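Local atomic coordinates of beta-fructofuranosidase (Arthrobacter, PDB entry 3WPU), a protein that belongs to the levansucrase/invertase family, whose members are built round a five-bladed beta-propeller. Residues P42-R47 against N398-G403; K455-V460 against A468-Y473. All coordinates share one frame; numbering follows the deposited sequence.

Contact 1: residues P42-R47 against N398-G403; sequences PTAPSR and NLNFLG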
ATOM      1  N   PRO A  42      20.197 -19.165 -11.698  1.00 16.38           N
ATOM      2  CA  PRO A  42      21.552 -18.973 -11.209  1.00 17.15           C
ATOM      3  C   PRO A  42      22.525 -18.538 -12.301  1.00 17.50           C
ATOM      4  O   PRO A  42      23.621 -18.107 -11.967  1.00 19.20           O
ATOM      5  CB  PRO A  42      21.934 -20.350 -10.641  1.00 17.74           C
ATOM      6  CG  PRO A  42      21.050 -21.302 -11.353  1.00 18.84           C
ATOM      7  CD  PRO A  42      19.773 -20.571 -11.618  1.00 17.62           C
ATOM      8  N   THR A  43      22.118 -18.645 -13.565  1.00 17.48           N
ATOM      9  CA  THR A  43      22.973 -18.268 -14.690  1.00 18.54           C
ATOM     10  C   THR A  43      22.822 -16.823 -15.149  1.00 18.53           C
ATOM     11  O   THR A  43      23.565 -16.394 -16.035  1.00 19.35           O
ATOM     12  CB  THR A  43      22.747 -19.188 -15.925  1.00 19.48           C
ATOM     13  OG1 THR A  43      21.471 -18.928 -16.524  1.00 21.89           O
ATOM     14  CG2 THR A  43      22.838 -20.659 -15.540  1.00 20.43           C
ATOM     15  N   ALA A  44      21.875 -16.072 -14.579  1.00 17.35           N
ATOM     16  CA  ALA A  44      21.597 -14.725 -15.074  1.00 17.40           C
ATOM     17  C   ALA A  44      22.830 -13.846 -14.882  1.00 16.76           C
ATOM     18  O   ALA A  44      23.327 -13.687 -13.762  1.00 15.75           O
ATOM     19  CB  ALA A  44      20.376 -14.119 -14.389  1.00 17.97           C
ATOM     20  N   PRO A  45      23.348 -13.283 -15.981  1.00 17.59           N
ATOM     21  CA  PRO A  45      24.594 -12.533 -15.809  1.00 17.75           C
ATOM     22  C   PRO A  45      24.424 -11.135 -15.192  1.00 17.61           C
ATOM     23  O   PRO A  45      23.292 -10.659 -14.983  1.00 15.89           O
ATOM     24  CB  PRO A  45      25.136 -12.421 -17.233  1.00 18.51           C
ATOM     25  CG  PRO A  45      23.996 -12.616 -18.137  1.00 18.47           C
ATOM     26  CD  PRO A  45      22.893 -13.328 -17.379  1.00 17.69           C
ATOM     27  N   SER A  46      25.563 -10.502 -14.907  1.00 17.21           N
ATOM     28  CA  SER A  46      25.635  -9.160 -14.353  1.00 18.34           C
ATOM     29  C   SER A  46      24.564  -8.223 -14.908  1.00 18.66           C
ATOM     30  O   SER A  46      24.400  -8.089 -16.120  1.00 17.63           O
ATOM     31  CB  SER A  46      27.027  -8.552 -14.646  1.00 18.51           C
ATOM     32  OG  SER A  46      27.149  -7.286 -14.028  1.00 19.89           O
ATOM     33  N   ARG A  47      23.828  -7.595 -13.988  1.00 19.18           N
ATOM     34  CA  ARG A  47      22.792  -6.589 -14.282  1.00 19.69           C
ATOM     35  C   ARG A  47      21.521  -7.067 -15.004  1.00 18.25           C
ATOM     36  O   ARG A  47      20.665  -6.248 -15.327  1.00 18.12           O
ATOM     37  CB  ARG A  47      23.397  -5.405 -15.040  1.00 20.71           C
ATOM     38  CG  ARG A  47      24.597  -4.813 -14.342  1.00 21.28           C
ATOM     39  CD  ARG A  47      24.998  -3.480 -14.932  1.00 23.23           C
ATOM     40  NE  ARG A  47      26.064  -2.899 -14.137  1.00 23.24           N
ATOM     41  CZ  ARG A  47      26.896  -1.955 -14.572  1.00 25.46           C
ATOM     42  NH1 ARG A  47      26.776  -1.466 -15.802  1.00 26.31           N
ATOM     43  NH2 ARG A  47      27.847  -1.501 -13.770  1.00 26.00           N
ATOM     44  N   ASN A 398      18.662  -9.310  -9.930  1.00 11.61           N
ATOM     45  CA  ASN A 398      19.535 -10.460 -10.013  1.00 11.41           C
ATOM     46  C   ASN A 398      19.924 -10.928  -8.634  1.00 11.70           C
ATOM     47  O   ASN A 398      20.766 -10.307  -7.982  1.00 12.04           O
ATOM     48  CB  ASN A 398      20.803 -10.151 -10.836  1.00 11.52           C
ATOM     49  CG  ASN A 398      21.506 -11.432 -11.293  1.00 12.12           C
ATOM     50  OD1 ASN A 398      21.523 -12.422 -10.565  1.00 11.63           O
ATOM     51  ND2 ASN A 398      22.078 -11.420 -12.505  1.00 12.49           N
ATOM     52  N   LEU A 399      19.317 -12.028  -8.173  1.00 12.01           N
ATOM     53  CA  LEU A 399      19.597 -12.521  -6.813  1.00 12.14           C
ATOM     54  C   LEU A 399      20.999 -13.089  -6.665  1.00 13.07           C
ATOM     55  O   LEU A 399      21.452 -13.290  -5.541  1.00 13.25           O
ATOM     56  CB  LEU A 399      18.556 -13.548  -6.348  1.00 12.38           C
ATOM     57  CG  LEU A 399      17.154 -13.017  -6.046  1.00 12.04           C
ATOM     58  CD1 LEU A 399      16.315 -14.187  -5.550  1.00 11.95           C
ATOM     59  CD2 LEU A 399      17.129 -11.873  -5.044  1.00 12.28           C
ATOM     60  N   ASN A 400      21.692 -13.301  -7.795  1.00 14.04           N
ATOM     61  CA  ASN A 400      23.071 -13.766  -7.779  1.00 15.20           C
ATOM     62  C   ASN A 400      24.075 -12.673  -7.426  1.00 16.24           C
ATOM     63  O   ASN A 400      25.252 -12.968  -7.241  1.00 16.81           O
ATOM     64  CB  ASN A 400      23.452 -14.400  -9.122  1.00 14.97           C
ATOM     65  CG  ASN A 400      22.472 -15.475  -9.536  1.00 15.54           C
ATOM     66  OD1 ASN A 400      21.744 -15.329 -10.526  1.00 18.07           O
ATOM     67  ND2 ASN A 400      22.417 -16.523  -8.762  1.00 15.02           N
ATOM     68  N   PHE A 401      23.615 -11.433  -7.308  1.00 16.07           N
ATOM     69  CA  PHE A 401      24.462 -10.309  -6.925  1.00 16.28           C
ATOM     70  C   PHE A 401      23.850  -9.539  -5.764  1.00 16.23           C
ATOM     71  O   PHE A 401      22.629  -9.624  -5.498  1.00 15.55           O
ATOM     72  CB  PHE A 401      24.709  -9.403  -8.137  1.00 16.64           C
ATOM     73  CG  PHE A 401      25.429 -10.102  -9.253  1.00 16.95           C
ATOM     74  CD1 PHE A 401      26.807 -10.248  -9.207  1.00 17.64           C
ATOM     75  CD2 PHE A 401      24.739 -10.646 -10.314  1.00 17.14           C
ATOM     76  CE1 PHE A 401      27.478 -10.919 -10.209  1.00 17.59           C
ATOM     77  CE2 PHE A 401      25.399 -11.311 -11.326  1.00 18.00           C
ATOM     78  CZ  PHE A 401      26.775 -11.450 -11.278  1.00 18.29           C
ATOM     79  N   LEU A 402      24.714  -8.851  -5.024  1.00 16.13           N
ATOM     80  CA  LEU A 402      24.289  -8.047  -3.890  1.00 16.33           C
ATOM     81  C   LEU A 402      23.249  -7.005  -4.346  1.00 14.76           C
ATOM     82  O   LEU A 402      23.274  -6.519  -5.478  1.00 13.54           O
ATOM     83  CB  LEU A 402      25.489  -7.350  -3.236  1.00 17.21           C
ATOM     84  CG  LEU A 402      26.583  -8.273  -2.654  1.00 18.91           C
ATOM     85  CD1 LEU A 402      27.713  -7.429  -2.089  1.00 19.83           C
ATOM     86  CD2 LEU A 402      26.015  -9.177  -1.574  1.00 19.80           C
ATOM     87  N   GLY A 403      22.319  -6.686  -3.452  1.00 15.11           N
ATOM     88  CA  GLY A 403      21.236  -5.781  -3.786  1.00 14.13           C
ATOM     89  C   GLY A 403      21.636  -4.306  -3.837  1.00 13.49           C
ATOM     90  O   GLY A 403      20.976  -3.507  -4.488  1.00 12.84           O
TER
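P42 and N400 are neighbours across two irregular loops, their CA atoms 6.4 Å apart. Farther along, R47 lies opposite N398. Neither segment is a strand, and no backbone-to-backbone hydrogen bond joins them. The 398-403 segment opens with a type I beta turn from N398 to F401, in which F401 N bonds back to N398 O.

The N398 side chain carries the polar part of the contact. Its CG stands anti to the backbone N (chi1 -162°), and the amide reaches the other loop. N398 ND2 donates to A44 O at 2.9 Å, with a nearly straight N-H...O angle of 171°. The acceptor lies in the plane of the N398 amide, yet the nitrogen sits above the carbonyl plane of A44. A second, weak bond runs from N398 ND2 to P45 O. The other end of the amide is held too: N398 OD1 accepts from N400 N, 2.9 Å away, which makes an Asx turn. One side chain therefore braces its own turn and holds the partner loop, firmly at A44 O and weakly at P45 O.

The remaining contacts are looser. The A44 methyl points toward the other loop, and A44 CB lies 3.7 Å from N398 ND2. F401 brings its ring alongside the chain at P45 and S46, with F401 CE2 3.7 Å from S46 N. A44 O lies at the edge of this ring. The N400 side chain rests against P42.

Loop residue N412 bonds to S46 OG, while R47 NE donates to F411 O. The 42-47 segment follows helix 30-38 and precedes strand 72-81; 398-403 belongs to the loop between strands 391-394 and 423-425.

Contact 2: residues K455-V460 against A468-Y473; sequences KMDIGV and AVDYSY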
ATOM      1  N   LYS A 455      -0.118  -3.891 -14.880  1.00 10.91           N
ATOM      2  CA  LYS A 455      -1.294  -4.751 -14.746  1.00 11.49           C
ATOM      3  C   LYS A 455      -0.865  -6.165 -14.363  1.00 11.83           C
ATOM      4  O   LYS A 455      -0.118  -6.825 -15.087  1.00 12.14           O
ATOM      5  CB  LYS A 455      -2.106  -4.761 -16.056  1.00 11.77           C
ATOM      6  CG  LYS A 455      -3.381  -5.590 -15.986  1.00 12.79           C
ATOM      7  CD  LYS A 455      -4.237  -5.351 -17.223  1.00 13.76           C
ATOM      8  CE  LYS A 455      -5.446  -6.273 -17.253  1.00 15.06           C
ATOM      9  NZ  LYS A 455      -5.119  -7.639 -17.772  1.00 15.63           N
ATOM     10  N   MET A 456      -1.411  -6.653 -13.251  1.00 12.35           N
ATOM     11  CA  MET A 456      -1.098  -7.958 -12.743  1.00 13.38           C
ATOM     12  C   MET A 456      -2.384  -8.760 -12.781  1.00 14.10           C
ATOM     13  O   MET A 456      -3.369  -8.374 -12.158  1.00 15.24           O
ATOM     14  CB  MET A 456      -0.577  -7.831 -11.305  1.00 14.35           C
ATOM     15  CG  MET A 456      -0.217  -9.151 -10.658  1.00 15.01           C
ATOM     16  SD  MET A 456       0.399  -8.935  -8.978  1.00 15.27           S
ATOM     17  CE  MET A 456      -1.005  -8.148  -8.179  1.00 15.12           C
ATOM     18  N   ASP A 457      -2.374  -9.861 -13.529  1.00 13.61           N
ATOM     19  CA  ASP A 457      -3.539 -10.752 -13.578  1.00 14.25           C
ATOM     20  C   ASP A 457      -3.518 -11.692 -12.392  1.00 13.81           C
ATOM     21  O   ASP A 457      -2.537 -12.397 -12.147  1.00 14.07           O
ATOM     22  CB  ASP A 457      -3.577 -11.485 -14.894  1.00 15.49           C
ATOM     23  CG  ASP A 457      -3.819 -10.536 -16.066  1.00 17.00           C
ATOM     24  OD1 ASP A 457      -4.407  -9.446 -15.842  1.00 18.67           O
ATOM     25  OD2 ASP A 457      -3.429 -10.877 -17.192  1.00 19.61           O
ATOM     26  N   ILE A 458      -4.623 -11.708 -11.658  1.00 13.99           N
ATOM     27  CA  ILE A 458      -4.696 -12.439 -10.397  1.00 14.54           C
ATOM     28  C   ILE A 458      -5.557 -13.680 -10.600  1.00 15.37           C
ATOM     29  O   ILE A 458      -6.696 -13.582 -11.028  1.00 15.09           O
ATOM     30  CB  ILE A 458      -5.281 -11.553  -9.281  1.00 14.98           C
ATOM     31  CG1 ILE A 458      -4.349 -10.358  -9.027  1.00 14.66           C
ATOM     32  CG2 ILE A 458      -5.494 -12.367  -8.006  1.00 14.95           C
ATOM     33  CD1 ILE A 458      -4.941  -9.234  -8.209  1.00 14.72           C
ATOM     34  N   GLY A 459      -4.971 -14.841 -10.344  1.00 16.23           N
ATOM     35  CA  GLY A 459      -5.650 -16.129 -10.505  1.00 18.22           C
ATOM     36  C   GLY A 459      -5.637 -16.748 -11.889  1.00 20.87           C
ATOM     37  O   GLY A 459      -6.677 -17.133 -12.417  1.00 25.63           O
ATOM     38  N   VAL A 460      -4.449 -16.926 -12.434  1.00 22.44           N
ATOM     39  CA  VAL A 460      -4.241 -17.346 -13.820  1.00 24.23           C
ATOM     40  C   VAL A 460      -4.551 -18.815 -14.045  1.00 24.26           C
ATOM     41  O   VAL A 460      -4.224 -19.669 -13.225  1.00 22.97           O
ATOM     42  CB  VAL A 460      -2.781 -17.053 -14.228  1.00 26.19           C
ATOM     43  CG1 VAL A 460      -2.420 -17.721 -15.548  1.00 27.89           C
ATOM     44  CG2 VAL A 460      -2.583 -15.551 -14.300  1.00 28.01           C
ATOM     45  N   ALA A 468       0.222 -13.315 -12.832  1.00 10.69           N
ATOM     46  CA  ALA A 468       1.099 -13.095 -13.979  1.00 10.66           C
ATOM     47  C   ALA A 468       0.992 -11.671 -14.441  1.00 10.76           C
ATOM     48  O   ALA A 468      -0.102 -11.145 -14.666  1.00 11.22           O
ATOM     49  CB  ALA A 468       0.751 -14.028 -15.134  1.00 10.91           C
ATOM     50  N   VAL A 469       2.138 -11.066 -14.698  1.00 10.71           N
ATOM     51  CA  VAL A 469       2.164  -9.739 -15.258  1.00 11.34           C
ATOM     52  C   VAL A 469       1.620  -9.759 -16.678  1.00 11.41           C
ATOM     53  O   VAL A 469       1.928 -10.671 -17.458  1.00 11.82           O
ATOM     54  CB  VAL A 469       3.602  -9.230 -15.267  1.00 11.55           C
ATOM     55  CG1 VAL A 469       3.754  -7.971 -16.122  1.00 11.98           C
ATOM     56  CG2 VAL A 469       4.040  -8.937 -13.825  1.00 11.21           C
ATOM     57  N   ASP A 470       0.797  -8.766 -16.995  1.00 11.75           N
ATOM     58  CA  ASP A 470       0.241  -8.620 -18.341  1.00 12.08           C
ATOM     59  C   ASP A 470       1.160  -7.710 -19.156  1.00 12.04           C
ATOM     60  O   ASP A 470       1.063  -6.496 -19.087  1.00 11.35           O
ATOM     61  CB  ASP A 470      -1.185  -8.084 -18.301  1.00 13.43           C
ATOM     62  CG  ASP A 470      -1.797  -7.972 -19.686  1.00 14.57           C
ATOM     63  OD1 ASP A 470      -1.116  -8.364 -20.672  1.00 14.90           O
ATOM     64  OD2 ASP A 470      -2.939  -7.482 -19.787  1.00 16.72           O
ATOM     65  N   TYR A 471       2.031  -8.329 -19.943  1.00 12.02           N
ATOM     66  CA  TYR A 471       2.958  -7.581 -20.800  1.00 12.39           C
ATOM     67  C   TYR A 471       2.290  -7.012 -22.077  1.00 12.24           C
ATOM     68  O   TYR A 471       2.945  -6.303 -22.849  1.00 12.68           O
ATOM     69  CB  TYR A 471       4.167  -8.441 -21.139  1.00 12.61           C
ATOM     70  CG  TYR A 471       5.153  -8.591 -20.000  1.00 12.81           C
ATOM     71  CD1 TYR A 471       6.121  -7.622 -19.770  1.00 13.35           C
ATOM     72  CD2 TYR A 471       5.106  -9.696 -19.152  1.00 12.93           C
ATOM     73  CE1 TYR A 471       7.034  -7.754 -18.727  1.00 13.20           C
ATOM     74  CE2 TYR A 471       6.006  -9.839 -18.114  1.00 13.08           C
ATOM     75  CZ  TYR A 471       6.971  -8.874 -17.910  1.00 13.39           C
ATOM     76  OH  TYR A 471       7.878  -9.038 -16.881  1.00 14.21           O
ATOM     77  N   SER A 472       0.998  -7.279 -22.280  1.00 12.92           N
ATOM     78  CA  SER A 472       0.266  -6.714 -23.414  0.50 13.06           C
ATOM     79  C   SER A 472      -0.363  -5.376 -23.039  1.00 12.78           C
ATOM     80  O   SER A 472      -0.874  -4.661 -23.899  1.00 12.38           O
ATOM     81  CB  SER A 472      -0.815  -7.668 -23.911  0.50 13.79           C
ATOM     82  OG  SER A 472      -1.861  -7.789 -22.960  0.50 14.68           O
ATOM     83  N   TYR A 473      -0.346  -5.052 -21.750  1.00 11.89           N
ATOM     84  CA  TYR A 473      -0.915  -3.808 -21.241  1.00 12.04           C
ATOM     85  C   TYR A 473      -0.006  -2.656 -21.595  1.00 12.54           C
ATOM     86  O   TYR A 473       1.191  -2.696 -21.328  1.00 13.59           O
ATOM     87  CB  TYR A 473      -1.099  -3.919 -19.725  1.00 11.75           C
ATOM     88  CG  TYR A 473      -1.740  -2.725 -19.037  1.00 10.95           C
ATOM     89  CD1 TYR A 473      -3.104  -2.469 -19.146  1.00 11.24           C
ATOM     90  CD2 TYR A 473      -1.004  -1.924 -18.186  1.00 10.78           C
ATOM     91  CE1 TYR A 473      -3.692  -1.393 -18.489  1.00 11.06           C
ATOM     92  CE2 TYR A 473      -1.584  -0.869 -17.507  1.00 10.49           C
ATOM     93  CZ  TYR A 473      -2.924  -0.600 -17.673  1.00 10.68           C
ATOM     94  OH  TYR A 473      -3.500   0.445 -17.001  1.00 11.86           O
TER
HETATM   95  O   HOH W   1       1.816  -4.717 -16.831  1.00 11.56           O
HETATM   96  O   HOH W   2      -1.113 -11.936 -17.439  1.00 25.98           O
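K455 and D470 are joined by backbone and side chain alike. The backbone ladder is antiparallel. M456 and V469 form a non-hydrogen-bonded pair, D457 and A468 a hydrogen-bonded one. D457 N donates to A468 O at 2.8 Å, and A468 N returns a bond to D457 O. D470 N gives K455 O a nearly straight bond (173°).

The charged group is a three-residue network. K455 NZ forms a salt bridge with D470 OD2 at 3.0 Å, on its anti side and tilted a little out of the carboxylate plane. A second salt bridge joins K455 NZ to the syn lone pair of D457 OD1 at 2.7 Å. The lysine chain is extended until a bend at chi4 (-82°) turns the amine to both acids. It probably offsets their repulsion, as D457 OD2 and D470 OD2 are 4.3 Å apart. D470 OD1 accepts from S472 N, an Asx turn.

Apolar contacts flank the network. K455 CB makes a CH-pi contact over one face of the Y473 ring, 3.9 Å from its centroid. V460 CG2 touches A468 CB at 3.8 Å.

Strands 454-458 and 467-469 form a hairpin. It ends a four-stranded antiparallel sheet, next to strand 430-434; M456 packs on F352 of strand 348-355.

Both contacts are partly buried, but contact 1 lies farther out, its centre 28 Å from the centre of the chain against 19 Å for contact 2. They do not touch: their nearest atoms are about 13 Å apart, and they share no strand or helix. Contact 1 joins loops 351 residues apart in sequence, whereas contact 2 closes a local hairpin. The chemistry follows. With no sheet to align it, the polar part of contact 1 is one asparagine amide reaching backbone carbonyls, with F401 and N400 packed beside it. Contact 2 has regular backbone pairing, with a lysine-acid network beside it and apolar side chains of M456 and V469 buried among neighbouring strands and loops.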